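Local coordinates for protein natural cytotoxicity triggering receptor 2 (Homo sapiens, PDB 1HKF) that acts as a cytotoxicity-activating receptor of natural killer cells, which may make activated cells more efficient at lysing tumour cells, and is represented here by its extracellular V-set immunoglobulin domain, at residues G25-V30 against T87-R92; G97-R102 against F117-S122. All coordinates share one frame; numbering follows the deposited sequence.

Contact 1 (G25-V30 against T87-R92)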
ATOM      1  N   GLY A  25       7.288  -4.211  -8.735  1.00 27.77           N
ATOM      2  CA  GLY A  25       7.757  -2.859  -8.539  1.00 25.32           C
ATOM      3  C   GLY A  25       6.901  -2.125  -7.524  1.00 27.64           C
ATOM      4  O   GLY A  25       7.408  -1.234  -6.864  1.00 26.86           O
ATOM      5  N   GLN A  26       5.605  -2.443  -7.373  1.00 27.34           N
ATOM      6  CA  GLN A  26       4.833  -1.683  -6.405  1.00 27.89           C
ATOM      7  C   GLN A  26       5.188  -1.977  -4.972  1.00 28.79           C
ATOM      8  O   GLN A  26       6.008  -2.855  -4.674  1.00 27.29           O
ATOM      9  CB  GLN A  26       3.350  -1.920  -6.569  1.00 29.39           C
ATOM     10  CG  GLN A  26       2.857  -1.619  -7.941  1.00 31.41           C
ATOM     11  CD  GLN A  26       2.762  -0.146  -8.197  1.00 30.89           C
ATOM     12  OE1 GLN A  26       2.131   0.598  -7.432  1.00 30.59           O
ATOM     13  NE2 GLN A  26       3.369   0.286  -9.278  1.00 27.43           N
ATOM     14  N   THR A  27       4.566  -1.202  -4.093  1.00 30.18           N
ATOM     15  CA  THR A  27       4.741  -1.351  -2.655  1.00 32.12           C
ATOM     16  C   THR A  27       3.430  -1.821  -2.044  1.00 32.78           C
ATOM     17  O   THR A  27       2.349  -1.307  -2.372  1.00 33.24           O
ATOM     18  CB  THR A  27       5.111  -0.034  -1.973  1.00 31.58           C
ATOM     19  OG1 THR A  27       6.490   0.260  -2.228  1.00 30.46           O
ATOM     20  CG2 THR A  27       4.894  -0.145  -0.448  1.00 31.45           C
ATOM     21  N   LEU A  28       3.513  -2.823  -1.180  1.00 33.23           N
ATOM     22  CA  LEU A  28       2.297  -3.307  -0.528  1.00 32.97           C
ATOM     23  C   LEU A  28       2.219  -2.879   0.930  1.00 32.50           C
ATOM     24  O   LEU A  28       3.206  -2.993   1.663  1.00 32.99           O
ATOM     25  CB  LEU A  28       2.223  -4.812  -0.551  1.00 33.60           C
ATOM     26  CG  LEU A  28       0.888  -5.165   0.106  1.00 34.16           C
ATOM     27  CD1 LEU A  28      -0.327  -4.326  -0.493  1.00 34.74           C
ATOM     28  CD2 LEU A  28       0.703  -6.603  -0.077  1.00 33.00           C
ATOM     29  N   THR A  29       1.037  -2.422   1.330  1.00 32.35           N
ATOM     30  CA  THR A  29       0.730  -1.991   2.693  1.00 31.93           C
ATOM     31  C   THR A  29      -0.348  -2.914   3.253  1.00 31.68           C
ATOM     32  O   THR A  29      -1.387  -3.102   2.608  1.00 30.68           O
ATOM     33  CB  THR A  29       0.140  -0.603   2.663  1.00 34.48           C
ATOM     34  OG1 THR A  29       1.096   0.284   2.063  1.00 39.38           O
ATOM     35  CG2 THR A  29      -0.183  -0.117   4.023  1.00 30.23           C
ATOM     36  N   VAL A  30      -0.120  -3.494   4.440  1.00 29.88           N
ATOM     37  CA  VAL A  30      -1.142  -4.344   5.077  1.00 28.41           C
ATOM     38  C   VAL A  30      -1.399  -3.879   6.527  1.00 28.71           C
ATOM     39  O   VAL A  30      -0.474  -3.810   7.354  1.00 26.15           O
ATOM     40  CB  VAL A  30      -0.700  -5.825   5.133  1.00 28.70           C
ATOM     41  CG1 VAL A  30      -1.795  -6.687   5.766  1.00 29.32           C
ATOM     42  CG2 VAL A  30      -0.423  -6.346   3.743  1.00 28.48           C
ATOM     43  N   THR A  87       4.709  -3.016   5.572  1.00 28.30           N
ATOM     44  CA  THR A  87       5.007  -2.458   4.245  1.00 27.88           C
ATOM     45  C   THR A  87       6.016  -3.393   3.586  1.00 27.52           C
ATOM     46  O   THR A  87       6.967  -3.805   4.217  1.00 26.35           O
ATOM     47  CB  THR A  87       5.577  -1.029   4.328  1.00 29.25           C
ATOM     48  OG1 THR A  87       4.607  -0.156   4.926  1.00 27.91           O
ATOM     49  CG2 THR A  87       5.842  -0.460   2.920  1.00 30.75           C
ATOM     50  N   MET A  88       5.730  -3.817   2.355  1.00 27.09           N
ATOM     51  CA  MET A  88       6.630  -4.670   1.558  1.00 29.49           C
ATOM     52  C   MET A  88       6.942  -3.825   0.284  1.00 28.35           C
ATOM     53  O   MET A  88       6.035  -3.446  -0.479  1.00 29.35           O
ATOM     54  CB  MET A  88       5.923  -5.935   1.093  1.00 32.17           C
ATOM     55  CG  MET A  88       5.811  -7.043   2.106  1.00 36.19           C
ATOM     56  SD  MET A  88       4.986  -8.457   1.320  1.00 38.07           S
ATOM     57  CE  MET A  88       6.358  -9.399   0.854  1.00 34.80           C
ATOM     58  N   THR A  89       8.184  -3.478   0.082  1.00 27.43           N
ATOM     59  CA  THR A  89       8.487  -2.623  -1.066  1.00 28.41           C
ATOM     60  C   THR A  89       9.096  -3.436  -2.173  1.00 28.32           C
ATOM     61  O   THR A  89       9.540  -4.624  -1.971  1.00 27.28           O
ATOM     62  CB  THR A  89       9.474  -1.456  -0.728  1.00 27.22           C
ATOM     63  OG1 THR A  89      10.711  -2.000  -0.338  1.00 28.43           O
ATOM     64  CG2 THR A  89       8.987  -0.608   0.400  1.00 25.99           C
ATOM     65  N   ASP A  90       9.024  -2.847  -3.368  1.00 30.34           N
ATOM     66  CA  ASP A  90       9.613  -3.489  -4.522  1.00 31.65           C
ATOM     67  C   ASP A  90       9.108  -4.908  -4.761  1.00 29.93           C
ATOM     68  O   ASP A  90       9.905  -5.848  -4.890  1.00 28.94           O
ATOM     69  CB  ASP A  90      11.134  -3.544  -4.345  1.00 35.59           C
ATOM     70  CG  ASP A  90      11.836  -3.891  -5.647  1.00 42.42           C
ATOM     71  OD1 ASP A  90      11.379  -3.349  -6.712  1.00 44.63           O
ATOM     72  OD2 ASP A  90      12.804  -4.713  -5.613  1.00 46.41           O
ATOM     73  N   LEU A  91       7.794  -5.085  -4.815  1.00 30.70           N
ATOM     74  CA  LEU A  91       7.257  -6.436  -5.013  1.00 30.83           C
ATOM     75  C   LEU A  91       7.806  -7.092  -6.286  1.00 32.61           C
ATOM     76  O   LEU A  91       7.989  -6.422  -7.305  1.00 30.84           O
ATOM     77  CB  LEU A  91       5.717  -6.417  -5.085  1.00 28.29           C
ATOM     78  CG  LEU A  91       5.056  -5.919  -3.781  1.00 27.71           C
ATOM     79  CD1 LEU A  91       3.553  -5.589  -3.948  1.00 24.63           C
ATOM     80  CD2 LEU A  91       5.321  -6.982  -2.703  1.00 26.66           C
ATOM     81  N   ARG A  92       8.071  -8.395  -6.167  1.00 33.67           N
ATOM     82  CA  ARG A  92       8.505  -9.277  -7.234  1.00 35.82           C
ATOM     83  C   ARG A  92       7.497 -10.432  -7.301  1.00 35.99           C
ATOM     84  O   ARG A  92       6.838 -10.794  -6.291  1.00 35.95           O
ATOM     85  CB  ARG A  92       9.888  -9.880  -6.962  1.00 39.12           C
ATOM     86  CG  ARG A  92      10.973  -8.899  -7.182  1.00 44.66           C
ATOM     87  CD  ARG A  92      11.191  -8.118  -5.908  1.00 51.76           C
ATOM     88  NE  ARG A  92      11.987  -8.916  -4.997  1.00 54.00           N
ATOM     89  CZ  ARG A  92      13.147  -8.510  -4.514  1.00 54.87           C
ATOM     90  NH1 ARG A  92      13.615  -7.311  -4.857  1.00 54.51           N
ATOM     91  NH2 ARG A  92      13.839  -9.318  -3.723  1.00 55.64           N
TER
HETATM   92  O   HOH W   1       7.924  -0.283  -4.534  1.00 32.95           O
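Leu28 and Met88 form an antiparallel hydrogen-bonded pair where the B and E strands of the V-set immunoglobulin fold meet. Two short bonds define it: Leu28 N to Met88 O and Met88 N to Leu28 O, both 2.7 Å. Beyond Met88 the chain bends at Asp90, whose phi and psi are both positive, and past the strand ends two more backbone bonds continue the contact. Leu91 N reaches Gln26 O almost linearly (2.9 Å, 176° at the hydrogen), and Gly25 N gives a further bond to Leu91 O.

Apolar contacts divide between the two faces. On the inner one, CD1 of Leu91 packs against CB of Leu28 at 3.7 Å, and both leucines also touch Leu119. On the other, the methyls of Thr27 and Thr87 meet, CG2 to CG2, at 3.5 Å; in both threonines chi1 (-76° and -62°) sets OG1 beside the backbone N and leaves the methyl trans to that N. Nearby, Thr29 OG1 hydrogen-bonds to OG1 of Thr29 of the second subunit, and Gln26 OE1 accepts from N of Arg31 of the second subunit.

One water bridges the two segments at the bend: it donates to Gly25 O, accepts from Asp90 N at 3.0 Å, and hydrogen-bonds Thr27 OG1 at 2.8 Å.

Contact 2 (G97-R102 against F117-S122)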
ATOM      1  N   GLY A  97       2.108 -15.507  -2.744  1.00 31.38           N
ATOM      2  CA  GLY A  97       1.991 -16.606  -1.794  1.00 31.21           C
ATOM      3  C   GLY A  97       1.104 -16.246  -0.608  1.00 30.37           C
ATOM      4  O   GLY A  97       0.438 -15.187  -0.607  1.00 29.18           O
ATOM      5  N   HIS A  98       1.074 -17.141   0.385  1.00 29.95           N
ATOM      6  CA  HIS A  98       0.235 -16.944   1.585  1.00 28.33           C
ATOM      7  C   HIS A  98       1.083 -16.323   2.668  1.00 26.34           C
ATOM      8  O   HIS A  98       2.229 -16.706   2.860  1.00 23.07           O
ATOM      9  CB  HIS A  98      -0.313 -18.293   2.086  1.00 30.42           C
ATOM     10  CG  HIS A  98      -1.512 -18.772   1.329  1.00 31.12           C
ATOM     11  ND1 HIS A  98      -1.455 -19.804   0.421  1.00 32.74           N
ATOM     12  CD2 HIS A  98      -2.788 -18.311   1.290  1.00 33.85           C
ATOM     13  CE1 HIS A  98      -2.638 -19.957  -0.151  1.00 33.09           C
ATOM     14  NE2 HIS A  98      -3.467 -19.061   0.354  1.00 33.92           N
ATOM     15  N   TYR A  99       0.494 -15.384   3.384  1.00 27.09           N
ATOM     16  CA  TYR A  99       1.169 -14.668   4.464  1.00 29.07           C
ATOM     17  C   TYR A  99       0.207 -14.538   5.636  1.00 29.89           C
ATOM     18  O   TYR A  99      -1.008 -14.630   5.470  1.00 31.94           O
ATOM     19  CB  TYR A  99       1.509 -13.214   4.024  1.00 28.80           C
ATOM     20  CG  TYR A  99       2.605 -13.060   2.966  1.00 27.78           C
ATOM     21  CD1 TYR A  99       2.359 -13.315   1.624  1.00 26.50           C
ATOM     22  CD2 TYR A  99       3.886 -12.706   3.335  1.00 27.62           C
ATOM     23  CE1 TYR A  99       3.376 -13.228   0.664  1.00 28.51           C
ATOM     24  CE2 TYR A  99       4.938 -12.601   2.388  1.00 30.33           C
ATOM     25  CZ  TYR A  99       4.669 -12.869   1.049  1.00 31.07           C
ATOM     26  OH  TYR A  99       5.716 -12.791   0.122  1.00 31.90           O
ATOM     27  N   TRP A 100       0.753 -14.254   6.806  1.00 29.83           N
ATOM     28  CA  TRP A 100      -0.058 -14.004   7.999  1.00 28.99           C
ATOM     29  C   TRP A 100       0.554 -12.851   8.756  1.00 28.42           C
ATOM     30  O   TRP A 100       1.770 -12.754   8.862  1.00 26.89           O
ATOM     31  CB  TRP A 100       0.002 -15.153   9.012  1.00 30.56           C
ATOM     32  CG  TRP A 100      -0.552 -16.471   8.606  1.00 30.59           C
ATOM     33  CD1 TRP A 100       0.052 -17.398   7.820  1.00 31.50           C
ATOM     34  CD2 TRP A 100      -1.782 -17.030   9.030  1.00 29.46           C
ATOM     35  NE1 TRP A 100      -0.732 -18.511   7.731  1.00 34.18           N
ATOM     36  CE2 TRP A 100      -1.869 -18.309   8.469  1.00 31.83           C
ATOM     37  CE3 TRP A 100      -2.831 -16.572   9.845  1.00 30.76           C
ATOM     38  CZ2 TRP A 100      -2.971 -19.156   8.693  1.00 32.24           C
ATOM     39  CZ3 TRP A 100      -3.930 -17.409  10.072  1.00 29.53           C
ATOM     40  CH2 TRP A 100      -3.989 -18.686   9.494  1.00 31.55           C
ATOM     41  N   CYS A 101      -0.289 -11.975   9.264  1.00 29.03           N
ATOM     42  CA  CYS A 101       0.218 -10.976  10.164  1.00 32.51           C
ATOM     43  C   CYS A 101      -0.177 -11.666  11.530  1.00 32.33           C
ATOM     44  O   CYS A 101      -1.289 -12.179  11.680  1.00 29.64           O
ATOM     45  CB  CYS A 101      -0.459  -9.626   9.954  1.00 34.59           C
ATOM     46  SG  CYS A 101      -2.190  -9.672  10.369  1.00 42.81           S
ATOM     47  N   ARG A 102       0.787 -11.788  12.448  1.00 31.63           N
ATOM     48  CA  ARG A 102       0.548 -12.425  13.738  1.00 32.12           C
ATOM     49  C   ARG A 102       0.867 -11.510  14.920  1.00 33.00           C
ATOM     50  O   ARG A 102       1.694 -10.615  14.818  1.00 34.62           O
ATOM     51  CB  ARG A 102       1.349 -13.704  13.834  1.00 32.08           C
ATOM     52  CG  ARG A 102       0.772 -14.806  13.007  1.00 34.89           C
ATOM     53  CD  ARG A 102       1.667 -16.024  12.983  1.00 38.58           C
ATOM     54  NE  ARG A 102       0.961 -17.121  12.342  1.00 43.07           N
ATOM     55  CZ  ARG A 102       1.517 -18.283  12.027  1.00 46.25           C
ATOM     56  NH1 ARG A 102       2.800 -18.504  12.293  1.00 47.31           N
ATOM     57  NH2 ARG A 102       0.780 -19.227  11.451  1.00 49.26           N
ATOM     58  N   PHE A 117      -3.439 -14.046   4.490  1.00 28.96           N
ATOM     59  CA  PHE A 117      -3.607 -13.276   3.247  1.00 28.92           C
ATOM     60  C   PHE A 117      -3.002 -14.067   2.125  1.00 27.86           C
ATOM     61  O   PHE A 117      -2.100 -14.873   2.368  1.00 27.24           O
ATOM     62  CB  PHE A 117      -2.859 -11.930   3.300  1.00 26.18           C
ATOM     63  CG  PHE A 117      -3.397 -10.971   4.323  1.00 28.72           C
ATOM     64  CD1 PHE A 117      -2.890 -10.960   5.631  1.00 26.89           C
ATOM     65  CD2 PHE A 117      -4.406 -10.097   3.997  1.00 26.34           C
ATOM     66  CE1 PHE A 117      -3.421 -10.066   6.583  1.00 26.85           C
ATOM     67  CE2 PHE A 117      -4.924  -9.221   4.948  1.00 29.27           C
ATOM     68  CZ  PHE A 117      -4.425  -9.213   6.242  1.00 25.84           C
ATOM     69  N   TYR A 118      -3.526 -13.854   0.918  1.00 27.62           N
ATOM     70  CA  TYR A 118      -2.931 -14.464  -0.281  1.00 29.71           C
ATOM     71  C   TYR A 118      -2.473 -13.256  -1.161  1.00 28.50           C
ATOM     72  O   TYR A 118      -3.315 -12.413  -1.599  1.00 28.15           O
ATOM     73  CB  TYR A 118      -3.921 -15.312  -1.083  1.00 33.22           C
ATOM     74  CG  TYR A 118      -3.183 -16.121  -2.142  1.00 37.78           C
ATOM     75  CD1 TYR A 118      -2.260 -17.079  -1.775  1.00 42.01           C
ATOM     76  CD2 TYR A 118      -3.361 -15.902  -3.481  1.00 40.62           C
ATOM     77  CE1 TYR A 118      -1.531 -17.791  -2.721  1.00 44.98           C
ATOM     78  CE2 TYR A 118      -2.631 -16.635  -4.451  1.00 43.21           C
ATOM     79  CZ  TYR A 118      -1.731 -17.559  -4.057  1.00 43.68           C
ATOM     80  OH  TYR A 118      -0.994 -18.283  -4.961  1.00 46.13           O
ATOM     81  N   LEU A 119      -1.156 -13.130  -1.325  1.00 27.01           N
ATOM     82  CA  LEU A 119      -0.577 -12.041  -2.145  1.00 25.67           C
ATOM     83  C   LEU A 119      -0.338 -12.551  -3.531  1.00 25.42           C
ATOM     84  O   LEU A 119       0.339 -13.573  -3.727  1.00 23.57           O
ATOM     85  CB  LEU A 119       0.795 -11.568  -1.645  1.00 25.59           C
ATOM     86  CG  LEU A 119       1.500 -10.422  -2.444  1.00 25.14           C
ATOM     87  CD1 LEU A 119       0.679  -9.148  -2.400  1.00 24.86           C
ATOM     88  CD2 LEU A 119       2.842 -10.110  -1.831  1.00 24.88           C
ATOM     89  N   VAL A 120      -0.905 -11.829  -4.485  1.00 25.82           N
ATOM     90  CA  VAL A 120      -0.718 -12.149  -5.877  1.00 28.65           C
ATOM     91  C   VAL A 120       0.032 -10.995  -6.528  1.00 27.70           C
ATOM     92  O   VAL A 120      -0.438  -9.856  -6.554  1.00 25.54           O
ATOM     93  CB  VAL A 120      -2.039 -12.357  -6.565  1.00 29.90           C
ATOM     94  CG1 VAL A 120      -1.775 -12.710  -8.048  1.00 31.34           C
ATOM     95  CG2 VAL A 120      -2.758 -13.550  -5.887  1.00 32.40           C
ATOM     96  N   VAL A 121       1.265 -11.259  -6.947  1.00 29.58           N
ATOM     97  CA  VAL A 121       2.004 -10.196  -7.615  1.00 30.75           C
ATOM     98  C   VAL A 121       2.205 -10.576  -9.076  1.00 32.66           C
ATOM     99  O   VAL A 121       2.745 -11.638  -9.356  1.00 32.88           O
ATOM    100  CB  VAL A 121       3.401  -9.959  -6.976  1.00 30.97           C
ATOM    101  CG1 VAL A 121       4.150  -8.803  -7.750  1.00 28.31           C
ATOM    102  CG2 VAL A 121       3.250  -9.591  -5.483  1.00 25.60           C
ATOM    103  N   SER A 122       1.722  -9.774 -10.014  1.00 33.12           N
ATOM    104  CA  SER A 122       2.026 -10.106 -11.414  1.00 35.71           C
ATOM    105  C   SER A 122       2.760  -8.931 -12.141  1.00 34.92           C
ATOM    106  O   SER A 122       3.166  -8.200 -11.791  1.00 36.13           O
ATOM    107  CB  SER A 122       0.763 -10.498 -12.178  1.00 35.36           C
ATOM    108  OG  SER A 122      -0.026  -9.359 -12.358  1.00 39.92           O
ATOM    109  OXT SER A 122       2.819  -9.084 -13.382  1.00 37.65           O
TER
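The F–G beta hairpin of the immunoglobulin V-set domain supplies this contact, between strands 97-104 and 111-121. Gly97 with Leu119 and Tyr99 with Phe117 are hydrogen-bonded antiparallel pairs, flanking the non-hydrogen-bonded pair His98–Tyr118. Four backbone bonds fix the register, among them Leu119 N to Gly97 O and Phe117 N to Tyr99 O, each 2.7 Å. The short strand segments run at 136°, so they diverge markedly from strict antiparallelism.

On one face, Tyr118 turns an edge onto the His98 ring, an edge-to-face pair with planes at 51° and centroids 4.4 Å apart. Tyr118 CG lies anti to the backbone N (chi1 -169°), which swings the ring back across the neighbouring strand and sets CD1 above the imidazole centre, 3.1 Å from His98 NE2.

The opposite face looks into the sandwich. Tyr99 lays CE1 against CB of Leu119 at 3.8 Å, its ring also meets Trp46 at a small interplanar angle, and its hydroxyl is hydrogen-bonded to Asp95 O. Cys101, disulfide-linked to Cys32 across the sheets, sits at the edge of the Phe117 ring, with SG in a sulfur-aromatic contact 4.0 Å from CE1.

Overall arrangement
The two contacts lie on opposing sheets of one immunoglobulin sandwich, with centres about 11 Å apart. Contact 1 joins strands 28-33 and 83-88 of the three-stranded sheet; contact 2 joins strands 97-104 and 111-121 of the five-stranded one. Along the chain they come in series, with strands 83-88 and 97-104 consecutive. Their inward side chains pack against one another: Leu28 CD2 approaches Leu119 CD1 to 3.4 Å, Met88 CE lies 3.5 Å from Tyr99 OH, and Val30 CG1 meets Phe117 CZ at 3.7 Å. Together they contribute part of the interior between the sheets. Outwardly they differ, since contact 1 borders the second subunit whereas contact 2 touches no other chain of the assembly.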